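Alpha/beta hydrolase fold-3 domain protein (Sulfolobus islandicus, PDB 5LK6) probably hydrolyses carboxylic ester bonds, as a thermostable esterase or lipase of the alpha/beta hydrolase fold. Local coordinates at residues A[74-79]-A[92-97]; A[275-280]-A[288-293]. One frame throughout, in Å; residues are numbered along the deposited sequence.

Contact 1 of 2, residues A[74-79]-A[92-97]; sequences LIYLHG and PLCRAI
With CG of Tyr76 turned anti to its amide nitrogen (chi1 -164°), the phenol ring stands off strand 72-77 to meet Ile97, whose CG1 branch lies anti to its own carbonyl carbon (chi1 -69°) and carries CD1 to the ring. CD1 of Ile97 ends 3.8 Å from CE1 of Tyr76, the two side chains crossing at about a right angle. Cys94 meets the ring on its CD2 side, obliquely: its SG lies 3.7 Å from CD2 of Tyr76 and 4.5 Å from the ring centroid, a sulfur-aromatic contact in which a short side chain with a polarisable sulfur suits the point where the two backbones come nearest. Leu93 reaches the far end, CD2 packing 3.6 Å from OH of Tyr76. That hydroxyl is nonetheless satisfied, for it hydrogen-bonds OD1 of Asp150, so a tyrosine can offer carbon to the helix and still place a polar tip in the interior. Two residues earlier, on the same side of the strand, CD2 of Leu74 meets CG2 of Ile97 at 3.8 Å, and Ile97 thereby uses both its branches. The helix segment runs nearly antiparallel to the strand segment (158°), as in a beta-alpha-beta crossover. Helix 91-101 packs over strand 72-77 on this side of the sheet and leads into strand 104-108, which pairs with strand 72-77 on one flank while strand 144-150 pairs on the other.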
loop_
_atom_site.group_PDB
_atom_site.type_symbol
_atom_site.label_atom_id
_atom_site.label_comp_id
_atom_site.label_asym_id
_atom_site.label_seq_id
_atom_site.Cartn_x
_atom_site.Cartn_y
_atom_site.Cartn_z
ATOM N N LEU A 74 13.551 -11.742 8.839
ATOM C CA LEU A 74 12.080 -11.868 8.829
ATOM C C LEU A 74 11.690 -13.341 8.990
ATOM O O LEU A 74 12.046 -14.170 8.147
ATOM C CB LEU A 74 11.517 -11.327 7.523
ATOM C CG LEU A 74 9.981 -11.397 7.369
ATOM C CD1 LEU A 74 9.338 -10.410 8.320
ATOM C CD2 LEU A 74 9.574 -11.139 5.924
ATOM N N ILE A 75 10.970 -13.653 10.058
ATOM C CA ILE A 75 10.338 -14.962 10.170
ATOM C C ILE A 75 9.064 -14.936 9.307
ATOM O O ILE A 75 8.194 -14.065 9.491
ATOM C CB ILE A 75 9.889 -15.273 11.597
ATOM C CG1 ILE A 75 11.059 -15.139 12.587
ATOM C CG2 ILE A 75 9.230 -16.665 11.618
ATOM C CD1 ILE A 75 12.198 -16.120 12.342
ATOM N N TYR A 76 8.972 -15.873 8.368
ATOM C CA TYR A 76 7.822 -15.943 7.490
ATOM C C TYR A 76 7.072 -17.233 7.752
ATOM O O TYR A 76 7.649 -18.283 7.579
ATOM C CB TYR A 76 8.168 -15.801 6.004
ATOM C CG TYR A 76 6.906 -15.498 5.222
ATOM C CD1 TYR A 76 6.417 -14.206 5.125
ATOM C CD2 TYR A 76 6.121 -16.527 4.710
ATOM C CE1 TYR A 76 5.237 -13.938 4.456
ATOM C CE2 TYR A 76 4.932 -16.260 4.055
ATOM C CZ TYR A 76 4.489 -14.969 3.925
ATOM O OH TYR A 76 3.288 -14.724 3.272
ATOM N N LEU A 77 5.801 -17.108 8.153
ATOM C CA LEU A 77 4.885 -18.229 8.400
ATOM C C LEU A 77 3.830 -18.330 7.300
ATOM O O LEU A 77 3.021 -17.396 7.147
ATOM C CB LEU A 77 4.192 -17.998 9.735
ATOM C CG LEU A 77 5.167 -17.634 10.867
ATOM C CD1 LEU A 77 4.414 -17.195 12.127
ATOM C CD2 LEU A 77 6.137 -18.784 11.159
ATOM N N HIS A 78 3.844 -19.417 6.502
ATOM C CA HIS A 78 2.973 -19.487 5.330
ATOM C C HIS A 78 1.485 -19.635 5.682
ATOM O O HIS A 78 1.128 -20.124 6.733
ATOM C CB HIS A 78 3.400 -20.648 4.418
ATOM C CG HIS A 78 3.160 -22.017 4.995
ATOM N ND1 HIS A 78 1.947 -22.665 4.889
ATOM C CD2 HIS A 78 3.972 -22.850 5.687
ATOM C CE1 HIS A 78 2.020 -23.832 5.507
ATOM N NE2 HIS A 78 3.232 -23.959 6.013
ATOM N N GLY A 79 0.607 -19.233 4.780
ATOM C CA GLY A 79 -0.838 -19.563 4.884
ATOM C C GLY A 79 -1.233 -20.928 4.349
ATOM O O GLY A 79 -0.373 -21.744 4.040
ATOM N N PRO A 92 8.452 -19.295 -4.200
ATOM C CA PRO A 92 8.401 -18.087 -5.010
ATOM C C PRO A 92 8.067 -16.782 -4.257
ATOM O O PRO A 92 8.713 -15.744 -4.471
ATOM C CB PRO A 92 7.325 -18.400 -6.050
ATOM C CG PRO A 92 7.390 -19.869 -6.206
ATOM C CD PRO A 92 7.647 -20.368 -4.802
ATOM N N LEU A 93 7.096 -16.832 -3.370
ATOM C CA LEU A 93 6.764 -15.638 -2.619
ATOM C C LEU A 93 7.899 -15.228 -1.679
ATOM O O LEU A 93 8.179 -14.043 -1.535
ATOM C CB LEU A 93 5.468 -15.876 -1.846
ATOM C CG LEU A 93 4.986 -14.779 -0.912
ATOM C CD1 LEU A 93 4.739 -13.480 -1.638
ATOM C CD2 LEU A 93 3.715 -15.262 -0.233
ATOM N N CYS A 94 8.513 -16.203 -1.015
ATOM C CA CYS A 94 9.479 -15.894 0.016
ATOM C C CYS A 94 10.701 -15.335 -0.644
ATOM O O CYS A 94 11.305 -14.425 -0.122
ATOM C CB CYS A 94 9.856 -17.105 0.841
ATOM S SG CYS A 94 8.623 -17.490 2.095
ATOM N N ARG A 95 11.028 -15.868 -1.814
ATOM C CA ARG A 95 12.118 -15.311 -2.630
ATOM C C ARG A 95 11.863 -13.883 -2.981
ATOM O O ARG A 95 12.749 -13.082 -2.866
ATOM C CB ARG A 95 12.321 -16.103 -3.930
ATOM C CG ARG A 95 13.106 -17.394 -3.740
ATOM C CD ARG A 95 13.002 -18.246 -5.000
ATOM N NE ARG A 95 13.864 -19.417 -4.847
ATOM C CZ ARG A 95 15.191 -19.427 -4.999
ATOM N NH1 ARG A 95 15.879 -18.350 -5.365
ATOM N NH2 ARG A 95 15.832 -20.553 -4.770
ATOM N N ALA A 96 10.636 -13.585 -3.411
ATOM C CA ALA A 96 10.234 -12.248 -3.825
ATOM C C ALA A 96 10.237 -11.273 -2.668
ATOM O O ALA A 96 10.633 -10.127 -2.828
ATOM C CB ALA A 96 8.872 -12.271 -4.487
ATOM N N ILE A 97 9.809 -11.717 -1.495
ATOM C CA ILE A 97 9.947 -10.852 -0.319
ATOM C C ILE A 97 11.425 -10.564 -0.007
ATOM O O ILE A 97 11.796 -9.422 0.255
ATOM C CB ILE A 97 9.230 -11.480 0.867
ATOM C CG1 ILE A 97 7.743 -11.413 0.570
ATOM C CG2 ILE A 97 9.593 -10.798 2.167
ATOM C CD1 ILE A 97 6.934 -12.254 1.503
#

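Contact 2 of 2, residues A[275-280]-A[288-293]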
loop_
_atom_site.group_PDB
_atom_site.type_symbol
_atom_site.label_atom_id
_atom_site.label_comp_id
_atom_site.label_asym_id
_atom_site.label_seq_id
_atom_site.Cartn_x
_atom_site.Cartn_y
_atom_site.Cartn_z
ATOM N N GLY A 275 -5.580 -14.127 -0.655
ATOM C CA GLY A 275 -4.487 -14.956 -1.200
ATOM C C GLY A 275 -3.749 -14.384 -2.410
ATOM O O GLY A 275 -2.905 -15.070 -2.974
ATOM N N PHE A 276 -4.044 -13.148 -2.795
ATOM C CA PHE A 276 -3.525 -12.578 -4.014
ATOM C C PHE A 276 -1.975 -12.469 -4.121
ATOM O O PHE A 276 -1.465 -12.465 -5.225
ATOM C CB PHE A 276 -4.229 -11.226 -4.379
ATOM C CG PHE A 276 -3.831 -10.026 -3.534
ATOM C CD1 PHE A 276 -4.360 -9.823 -2.271
ATOM C CD2 PHE A 276 -2.992 -9.051 -4.051
ATOM C CE1 PHE A 276 -4.016 -8.733 -1.515
ATOM C CE2 PHE A 276 -2.624 -7.942 -3.289
ATOM C CZ PHE A 276 -3.138 -7.789 -2.008
ATOM N N LEU A 277 -1.239 -12.371 -3.006
ATOM C CA LEU A 277 0.228 -12.378 -3.070
ATOM C C LEU A 277 0.798 -13.723 -3.590
ATOM O O LEU A 277 1.829 -13.721 -4.229
ATOM C CB LEU A 277 0.881 -12.050 -1.715
ATOM C CG LEU A 277 0.958 -10.561 -1.367
ATOM C CD1 LEU A 277 -0.405 -10.006 -0.985
ATOM C CD2 LEU A 277 1.985 -10.334 -0.251
ATOM N N SER A 278 0.129 -14.849 -3.300
ATOM C CA SER A 278 0.608 -16.148 -3.757
ATOM C C SER A 278 0.531 -16.235 -5.305
ATOM O O SER A 278 1.252 -17.037 -5.931
ATOM C CB SER A 278 -0.160 -17.304 -3.073
ATOM O OG SER A 278 0.002 -17.338 -1.662
ATOM N N PHE A 279 -0.322 -15.394 -5.912
ATOM C CA PHE A 279 -0.580 -15.425 -7.348
ATOM C C PHE A 279 -0.209 -14.120 -7.983
ATOM O O PHE A 279 -0.855 -13.665 -8.954
ATOM C CB PHE A 279 -2.027 -15.804 -7.609
ATOM C CG PHE A 279 -2.446 -16.938 -6.785
ATOM C CD1 PHE A 279 -1.814 -18.129 -6.919
ATOM C CD2 PHE A 279 -3.384 -16.782 -5.752
ATOM C CE1 PHE A 279 -2.153 -19.202 -6.071
ATOM C CE2 PHE A 279 -3.739 -17.839 -4.921
ATOM C CZ PHE A 279 -3.120 -19.055 -5.082
ATOM N N PHE A 280 0.904 -13.572 -7.503
ATOM C CA PHE A 280 1.398 -12.290 -8.012
ATOM C C PHE A 280 1.647 -12.219 -9.526
ATOM O O PHE A 280 1.495 -11.157 -10.066
ATOM C CB PHE A 280 2.612 -11.777 -7.218
ATOM C CG PHE A 280 3.866 -12.628 -7.349
ATOM C CD1 PHE A 280 4.726 -12.463 -8.433
ATOM C CD2 PHE A 280 4.220 -13.535 -6.353
ATOM C CE1 PHE A 280 5.893 -13.232 -8.530
ATOM C CE2 PHE A 280 5.366 -14.298 -6.439
ATOM C CZ PHE A 280 6.202 -14.156 -7.534
ATOM N N ASP A 288 2.738 -5.336 -6.092
ATOM C CA ASP A 288 2.717 -4.055 -5.359
ATOM C C ASP A 288 2.676 -4.267 -3.865
ATOM O O ASP A 288 3.360 -3.578 -3.153
ATOM C CB ASP A 288 1.612 -3.132 -5.873
ATOM C CG ASP A 288 1.803 -2.767 -7.348
ATOM O OD1 ASP A 288 2.952 -2.781 -7.855
ATOM O OD2 ASP A 288 0.787 -2.447 -8.006
ATOM N N ALA A 289 1.938 -5.259 -3.402
ATOM C CA ALA A 289 1.939 -5.630 -1.991
ATOM C C ALA A 289 3.290 -6.134 -1.541
ATOM O O ALA A 289 3.718 -5.875 -0.426
ATOM C CB ALA A 289 0.907 -6.708 -1.736
ATOM N N ILE A 290 3.947 -6.902 -2.398
ATOM C CA ILE A 290 5.304 -7.381 -2.087
ATOM C C ILE A 290 6.279 -6.200 -1.955
ATOM O O ILE A 290 7.040 -6.127 -0.996
ATOM C CB ILE A 290 5.801 -8.414 -3.107
ATOM C CG1 ILE A 290 5.008 -9.701 -2.918
ATOM C CG2 ILE A 290 7.286 -8.710 -2.895
ATOM C CD1 ILE A 290 4.982 -10.625 -4.134
ATOM N N SER A 291 6.212 -5.285 -2.910
ATOM C CA SER A 291 6.915 -4.039 -2.826
ATOM C C SER A 291 6.636 -3.276 -1.536
ATOM O O SER A 291 7.570 -2.816 -0.884
ATOM C CB SER A 291 6.526 -3.157 -3.998
ATOM O OG SER A 291 7.109 -3.587 -5.195
ATOM N N LEU A 292 5.367 -3.152 -1.134
ATOM C CA LEU A 292 5.042 -2.467 0.154
ATOM C C LEU A 292 5.758 -3.105 1.337
ATOM O O LEU A 292 6.396 -2.425 2.119
ATOM C CB LEU A 292 3.537 -2.422 0.408
ATOM C CG LEU A 292 3.033 -1.678 1.655
ATOM C CD1 LEU A 292 3.447 -0.232 1.598
ATOM C CD2 LEU A 292 1.535 -1.769 1.657
ATOM N N ILE A 293 5.691 -4.420 1.375
ATOM C CA ILE A 293 6.264 -5.206 2.423
ATOM C C ILE A 293 7.777 -4.998 2.470
ATOM O O ILE A 293 8.366 -4.733 3.538
ATOM C CB ILE A 293 5.883 -6.703 2.253
ATOM C CG1 ILE A 293 4.390 -6.874 2.550
ATOM C CG2 ILE A 293 6.685 -7.597 3.201
ATOM C CD1 ILE A 293 3.812 -8.193 2.081
#
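On the helix, N of Ile293 hydrogen-bonds O of Ala289 at 3.0 Å, linking two residues that both meet Leu277. The amide N of Leu277 hydrogen-bonds OH of Tyr177, which helps hold the turn from which the leucine projects toward helix 285-302. The two methyls of Leu277 divide the work: CD1 lies 3.6 Å from CB of Ala289, and CD2 meets CD1 of Ile293 tip to tip at 3.7 Å. Alanine suits the nearest backbone approach, its single methyl letting the leucine come close to the helix. CB of Ala289 also touches the Phe276 ring, 4.1 Å from CE2, while Leu277 CD1 covers one ring face over its centre. Farther on, CG of Phe280 sits between the amide nitrogen and the carbonyl carbon (chi1 66°), which turns the ring toward Ile290. CD1 of Ile290 comes 3.7 Å from CD2 of Phe280, the two side chains crossing at about a right angle. Asp288 instead serves the second subunit, with a salt bridge to Arg299 of that chain. No hydrogen bond joins the two segments, so their adhesion is hydrophobic, aliphatic and aromatic groups packed round the methyl of Ala289 and the CD1 tips of Ile290 and Ile293.

Overall arrangement
Following the chain from the N terminus, contact 1 comes first: the chain leaves the sheet at the end of strand 72-77 and, after about a dozen mostly irregular residues, returns along helix 91-101. Contact 2 opens only after contact 1 has closed, and ties the turn after strand 272-273 to helix 285-302 across seven residues. The two loops are thus in series, neither nested nor crossed, yet their centres lie 10 Å apart and they touch through Leu93 and Ile290. Helix 91-101 and the C-terminal helix 285-302 therefore pack together. The turn of contact 2 directly follows His274; Tyr76 touches the probable nucleophile elbow, whereas Phe276 is close to the likely Ser151-His274-Asp244 triad but makes no contact with it.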